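Local coordinates for protein carbohydrate kinase (PDB 2NWH) that probably transfers a phosphate group from ATP to a sugar or related hydroxyl-bearing substrate, as other pfkB-family carbohydrate kinases of the ribokinase superfamily do, at residues 36-40 against 41-45; 152-155 against 156-159. All blocks are in the same frame, centred on the assembly; numbering follows the deposited sequence.

Contact 1. Residues 36-40 against 41-45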
ATOM      1  N   GLU A  36      -0.110  -9.273  18.180  1.00 20.07           N
ATOM      2  CA  GLU A  36       0.425  -7.993  17.647  1.00 20.65           C
ATOM      3  C   GLU A  36       1.209  -8.240  16.349  1.00 20.30           C
ATOM      4  O   GLU A  36       1.915  -9.245  16.222  1.00 20.69           O
ATOM      5  CB  GLU A  36       1.396  -7.305  18.612  1.00 21.97           C
ATOM      6  CG  GLU A  36       0.946  -6.985  19.988  1.00 27.18           C
ATOM      7  CD  GLU A  36       1.962  -6.048  20.657  1.00 32.46           C
ATOM      8  OE1 GLU A  36       3.173  -6.102  20.300  1.00 33.52           O
ATOM      9  OE2 GLU A  36       1.546  -5.261  21.528  1.00 36.47           O
ATOM     10  N   GLU A  37       1.101  -7.339  15.392  1.00 19.73           N
ATOM     11  CA  GLU A  37       2.000  -7.387  14.250  1.00 19.98           C
ATOM     12  C   GLU A  37       2.094  -6.026  13.616  1.00 19.27           C
ATOM     13  O   GLU A  37       1.300  -5.150  13.902  1.00 18.69           O
ATOM     14  CB  GLU A  37       1.536  -8.388  13.208  1.00 20.31           C
ATOM     15  CG  GLU A  37       0.165  -8.129  12.662  1.00 24.46           C
ATOM     16  CD  GLU A  37      -0.330  -9.265  11.766  1.00 30.69           C
ATOM     17  OE1 GLU A  37      -0.221 -10.481  12.122  1.00 30.82           O
ATOM     18  OE2 GLU A  37      -0.854  -8.907  10.703  1.00 33.52           O
ATOM     19  N   ALA A  38       3.050  -5.860  12.726  1.00 18.45           N
ATOM     20  CA  ALA A  38       3.169  -4.560  12.068  1.00 18.03           C
ATOM     21  C   ALA A  38       2.216  -4.467  10.858  1.00 17.14           C
ATOM     22  O   ALA A  38       1.845  -5.487  10.215  1.00 15.65           O
ATOM     23  CB  ALA A  38       4.635  -4.319  11.661  1.00 20.62           C
ATOM     24  N   GLY A  39       1.810  -3.250  10.546  1.00 15.99           N
ATOM     25  CA  GLY A  39       0.972  -2.978   9.383  1.00 17.13           C
ATOM     26  C   GLY A  39       1.147  -1.569   8.860  1.00 16.24           C
ATOM     27  O   GLY A  39       2.143  -0.896   9.206  1.00 16.65           O
ATOM     28  N   GLY A  40       0.172  -1.115   8.066  1.00 16.34           N
ATOM     29  CA  GLY A  40       0.225   0.220   7.417  1.00 17.59           C
ATOM     30  C   GLY A  40       0.399   0.019   5.919  1.00 17.83           C
ATOM     31  O   GLY A  40       1.180  -0.847   5.478  1.00 17.41           O
ATOM     32  N   GLY A  41      -0.349   0.776   5.120  1.00 17.19           N
ATOM     33  CA  GLY A  41      -0.318   0.579   3.659  1.00 17.94           C
ATOM     34  C   GLY A  41       1.096   0.655   3.095  1.00 16.65           C
ATOM     35  O   GLY A  41       1.585  -0.277   2.420  1.00 16.53           O
ATOM     36  N   GLY A  42       1.768   1.771   3.371  1.00 16.36           N
ATOM     37  CA  GLY A  42       3.147   1.933   2.884  1.00 14.61           C
ATOM     38  C   GLY A  42       4.079   0.863   3.397  1.00 15.00           C
ATOM     39  O   GLY A  42       4.881   0.298   2.629  1.00 14.17           O
ATOM     40  N   PHE A  43       4.011   0.564   4.700  1.00 15.00           N
ATOM     41  CA  PHE A  43       4.883  -0.454   5.261  1.00 15.17           C
ATOM     42  C   PHE A  43       4.653  -1.843   4.632  1.00 13.17           C
ATOM     43  O   PHE A  43       5.619  -2.576   4.303  1.00 13.04           O
ATOM     44  CB  PHE A  43       4.602  -0.585   6.763  1.00 14.86           C
ATOM     45  CG  PHE A  43       5.534  -1.504   7.479  1.00 18.57           C
ATOM     46  CD1 PHE A  43       6.815  -1.080   7.827  1.00 21.97           C
ATOM     47  CD2 PHE A  43       5.119  -2.775   7.877  1.00 20.16           C
ATOM     48  CE1 PHE A  43       7.678  -1.938   8.516  1.00 25.63           C
ATOM     49  CE2 PHE A  43       5.988  -3.616   8.577  1.00 20.91           C
ATOM     50  CZ  PHE A  43       7.243  -3.191   8.895  1.00 21.01           C
ATOM     51  N   ASN A  44       3.392  -2.189   4.442  1.00 13.02           N
ATOM     52  CA  ASN A  44       3.046  -3.511   3.871  1.00 13.33           C
ATOM     53  C   ASN A  44       3.553  -3.579   2.414  1.00 13.93           C
ATOM     54  O   ASN A  44       4.142  -4.595   1.980  1.00 13.76           O
ATOM     55  CB  ASN A  44       1.534  -3.746   3.976  1.00 14.80           C
ATOM     56  CG  ASN A  44       1.083  -4.073   5.403  1.00 16.83           C
ATOM     57  OD1 ASN A  44       1.891  -4.384   6.245  1.00 16.94           O
ATOM     58  ND2 ASN A  44      -0.199  -3.946   5.672  1.00 17.87           N
ATOM     59  N   ALA A  45       3.381  -2.478   1.671  1.00 12.62           N
ATOM     60  CA  ALA A  45       3.887  -2.461   0.291  1.00 13.56           C
ATOM     61  C   ALA A  45       5.421  -2.559   0.291  1.00 13.86           C
ATOM     62  O   ALA A  45       6.014  -3.216  -0.576  1.00 13.80           O
ATOM     63  CB  ALA A  45       3.376  -1.204  -0.451  1.00 13.89           C
TER
HETATM   64  O   HOH W   1      -2.334  -2.568   7.727  1.00 35.55           O
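Ala-38, near the end of strand 32-39, sets its methyl against the ring of Phe-43: CB lies 3.4 Å from CE2 and reaches CZ more loosely. Phe-43 holds its ring back toward the strand because CG stands anti to its own backbone nitrogen (chi1 -174°). One residue on, the carbonyl O of Gly-39 comes 3.5 Å from Phe-43 CB, while Gly-39 CA lies 3.6 Å from Asn-44 OD1, so two neighbouring side chains of the first helical turn reach back to the backbone of Gly-39. Gly-40 is the N-cap residue. Its positive phi of 111° would bring a side chain up against the preceding carbonyl, a strain that glycine avoids. From here O of Gly-40 accepts a hydrogen bond from Asn-44 N at 2.8 Å, opening the helical pattern. A water accepts a hydrogen bond from Gly-40 N at 2.9 Å and a weak one from Asn-44 ND2, bridging cap and side chain; Asn-44 OD1 is bonded instead to Arg-47. At Gly-40 the chain passes from strand to helix, whose short axes stand 90° apart; the Gly-40 to Gly-42 run is consistent with the glycine-rich motif of the pfkB family. Gly-39 pairs with His-13 of the neighbouring strand, helix 66-77 packs on Ala-38 and Phe-43, and helix 255-266 meets Asn-44 and Ala-45.

Contact 2. Residues 152-155 against 156-159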
ATOM      1  N   LEU A 152       6.085  16.546  -1.470  1.00 19.49           N
ATOM      2  CA  LEU A 152       6.723  15.307  -1.969  1.00 20.68           C
ATOM      3  C   LEU A 152       6.640  15.218  -3.498  1.00 21.06           C
ATOM      4  O   LEU A 152       7.650  14.932  -4.166  1.00 20.00           O
ATOM      5  CB  LEU A 152       6.096  14.043  -1.350  1.00 20.58           C
ATOM      6  CG  LEU A 152       6.798  12.751  -1.771  1.00 20.26           C
ATOM      7  CD1 LEU A 152       8.349  12.777  -1.560  1.00 20.94           C
ATOM      8  CD2 LEU A 152       6.122  11.508  -1.153  1.00 16.94           C
ATOM      9  N   GLY A 153       5.452  15.474  -4.050  1.00 22.28           N
ATOM     10  CA  GLY A 153       5.300  15.565  -5.508  1.00 24.19           C
ATOM     11  C   GLY A 153       6.279  16.573  -6.174  1.00 25.80           C
ATOM     12  O   GLY A 153       6.969  16.241  -7.157  1.00 25.67           O
ATOM     13  N   LEU A 154       6.387  17.785  -5.624  1.00 26.05           N
ATOM     14  CA  LEU A 154       7.396  18.768  -6.126  1.00 27.04           C
ATOM     15  C   LEU A 154       8.863  18.250  -6.079  1.00 26.83           C
ATOM     16  O   LEU A 154       9.628  18.446  -7.027  1.00 26.67           O
ATOM     17  CB  LEU A 154       7.290  20.093  -5.384  1.00 26.44           C
ATOM     18  CG  LEU A 154       6.445  21.261  -5.915  1.00 28.26           C
ATOM     19  CD1 LEU A 154       5.035  20.881  -6.230  1.00 30.90           C
ATOM     20  CD2 LEU A 154       6.425  22.390  -4.893  1.00 30.06           C
ATOM     21  N   ILE A 155       9.236  17.577  -4.989  1.00 26.30           N
ATOM     22  CA  ILE A 155      10.593  17.033  -4.829  1.00 25.94           C
ATOM     23  C   ILE A 155      10.871  15.929  -5.837  1.00 25.98           C
ATOM     24  O   ILE A 155      11.916  15.929  -6.484  1.00 24.92           O
ATOM     25  CB  ILE A 155      10.865  16.512  -3.405  1.00 25.66           C
ATOM     26  CG1 ILE A 155      10.848  17.657  -2.398  1.00 25.68           C
ATOM     27  CG2 ILE A 155      12.226  15.830  -3.351  1.00 26.09           C
ATOM     28  CD1 ILE A 155      10.980  17.175  -0.919  1.00 26.55           C
ATOM     29  N   ALA A 156       9.922  14.993  -5.974  1.00 26.52           N
ATOM     30  CA  ALA A 156      10.017  13.963  -6.998  1.00 27.17           C
ATOM     31  C   ALA A 156      10.221  14.544  -8.390  1.00 28.03           C
ATOM     32  O   ALA A 156      11.062  14.048  -9.135  1.00 27.95           O
ATOM     33  CB  ALA A 156       8.792  13.099  -7.001  1.00 27.22           C
ATOM     34  N   ARG A 157       9.428  15.559  -8.728  1.00 28.46           N
ATOM     35  CA  ARG A 157       9.589  16.302  -9.992  1.00 30.60           C
ATOM     36  C   ARG A 157      11.039  16.758 -10.104  1.00 30.90           C
ATOM     37  O   ARG A 157      11.756  16.312 -10.998  1.00 32.00           O
ATOM     38  CB  ARG A 157       8.665  17.520 -10.029  1.00 29.71           C
ATOM     39  CG  ARG A 157       8.395  18.120 -11.435  1.00 32.96           C
ATOM     40  CD  ARG A 157       7.690  19.489 -11.281  1.00 30.86           C
ATOM     41  NE  ARG A 157       6.404  19.366 -10.584  1.00 29.43           N
ATOM     42  CZ  ARG A 157       5.688  20.393 -10.154  1.00 28.98           C
ATOM     43  NH1 ARG A 157       6.117  21.627 -10.370  1.00 31.42           N
ATOM     44  NH2 ARG A 157       4.548  20.193  -9.513  1.00 27.67           N
ATOM     45  N   ALA A 158      11.472  17.618  -9.176  1.00 30.56           N
ATOM     46  CA  ALA A 158      12.794  18.239  -9.245  1.00 30.56           C
ATOM     47  C   ALA A 158      13.921  17.206  -9.313  1.00 30.85           C
ATOM     48  O   ALA A 158      14.918  17.424 -10.005  1.00 29.28           O
ATOM     49  CB  ALA A 158      13.019  19.219  -8.079  1.00 30.19           C
ATOM     50  N   CYS A 159      13.740  16.082  -8.606  1.00 29.76           N
ATOM     51  CA  CYS A 159      14.700  14.980  -8.599  1.00 29.91           C
ATOM     52  C   CYS A 159      14.544  13.971  -9.754  1.00 29.64           C
ATOM     53  O   CYS A 159      15.312  13.010  -9.838  1.00 29.57           O
ATOM     54  CB  CYS A 159      14.628  14.252  -7.247  1.00 29.18           C
ATOM     55  SG  CYS A 159      15.286  15.267  -5.906  1.00 32.85           S
TER
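Ile-155 and Cys-159 meet one turn apart on helix 146-158, the cysteine at the edge of the packed side, where CG2 of the isoleucine lies 4.0 Å from SG of the cysteine. CG2 stands anti to the isoleucine's own backbone nitrogen, which leaves this branch on the side facing the next turn, and SG also comes 3.5 Å from the carbonyl O of Ile-155. That same oxygen accepts a hydrogen bond from Cys-159 N at 2.8 Å, with an N-H...O angle of 156°. Ahead of it, Ala-156 N bonds to Leu-152 O almost straight, at 177°, and the small CB of Ala-156 rests 3.6 Å from that carbonyl O. The buried Leu-152 and Ile-155 point into helices 120-123 and 126-134, and Ala-156, buried too, touches Leu-138 of strand 137-141. Here the helix serves as the connection of a beta-alpha-beta unit, joining the adjacent parallel strands 137-141 and 163-166 of the large central sheet in this ribokinase-type fold. Around the helix from those three residues, Leu-154 and Arg-157 lie on the solvent side, side by side and pointing the same way, and meet near the ends of their chains. Leu-154 CD1 approaches Arg-157 NH2 at 3.4 Å, and CG sits over one face of the guanidinium, 4.0 Å above its plane and offset toward the rim. The arginine chain bends at chi3 (-60°), bringing the guanidinium back alongside the leucine, while NH2 makes a salt bridge to Asp-182.

The centre of contact 1, which is buried, lies about 8 Å from the centre of the chain; that of contact 2, only partly buried, lies about 20 Å from it. They share no element: 36-45 runs from an edge strand of the small four-stranded sheet into helix 41-51, and 152-159 lies along helix 146-158 against the large sheet. Their nearest atoms are about 11 Å apart and do not touch, although Asp-141, bonded to Gly-42 N, ends the strand that leads toward helix 146-158. Glycines, a cap and a water shape the first; the second combines regular helical bonds with an apolar inner side and an outer side where a leucine lies along an arginine salt-bridged elsewhere.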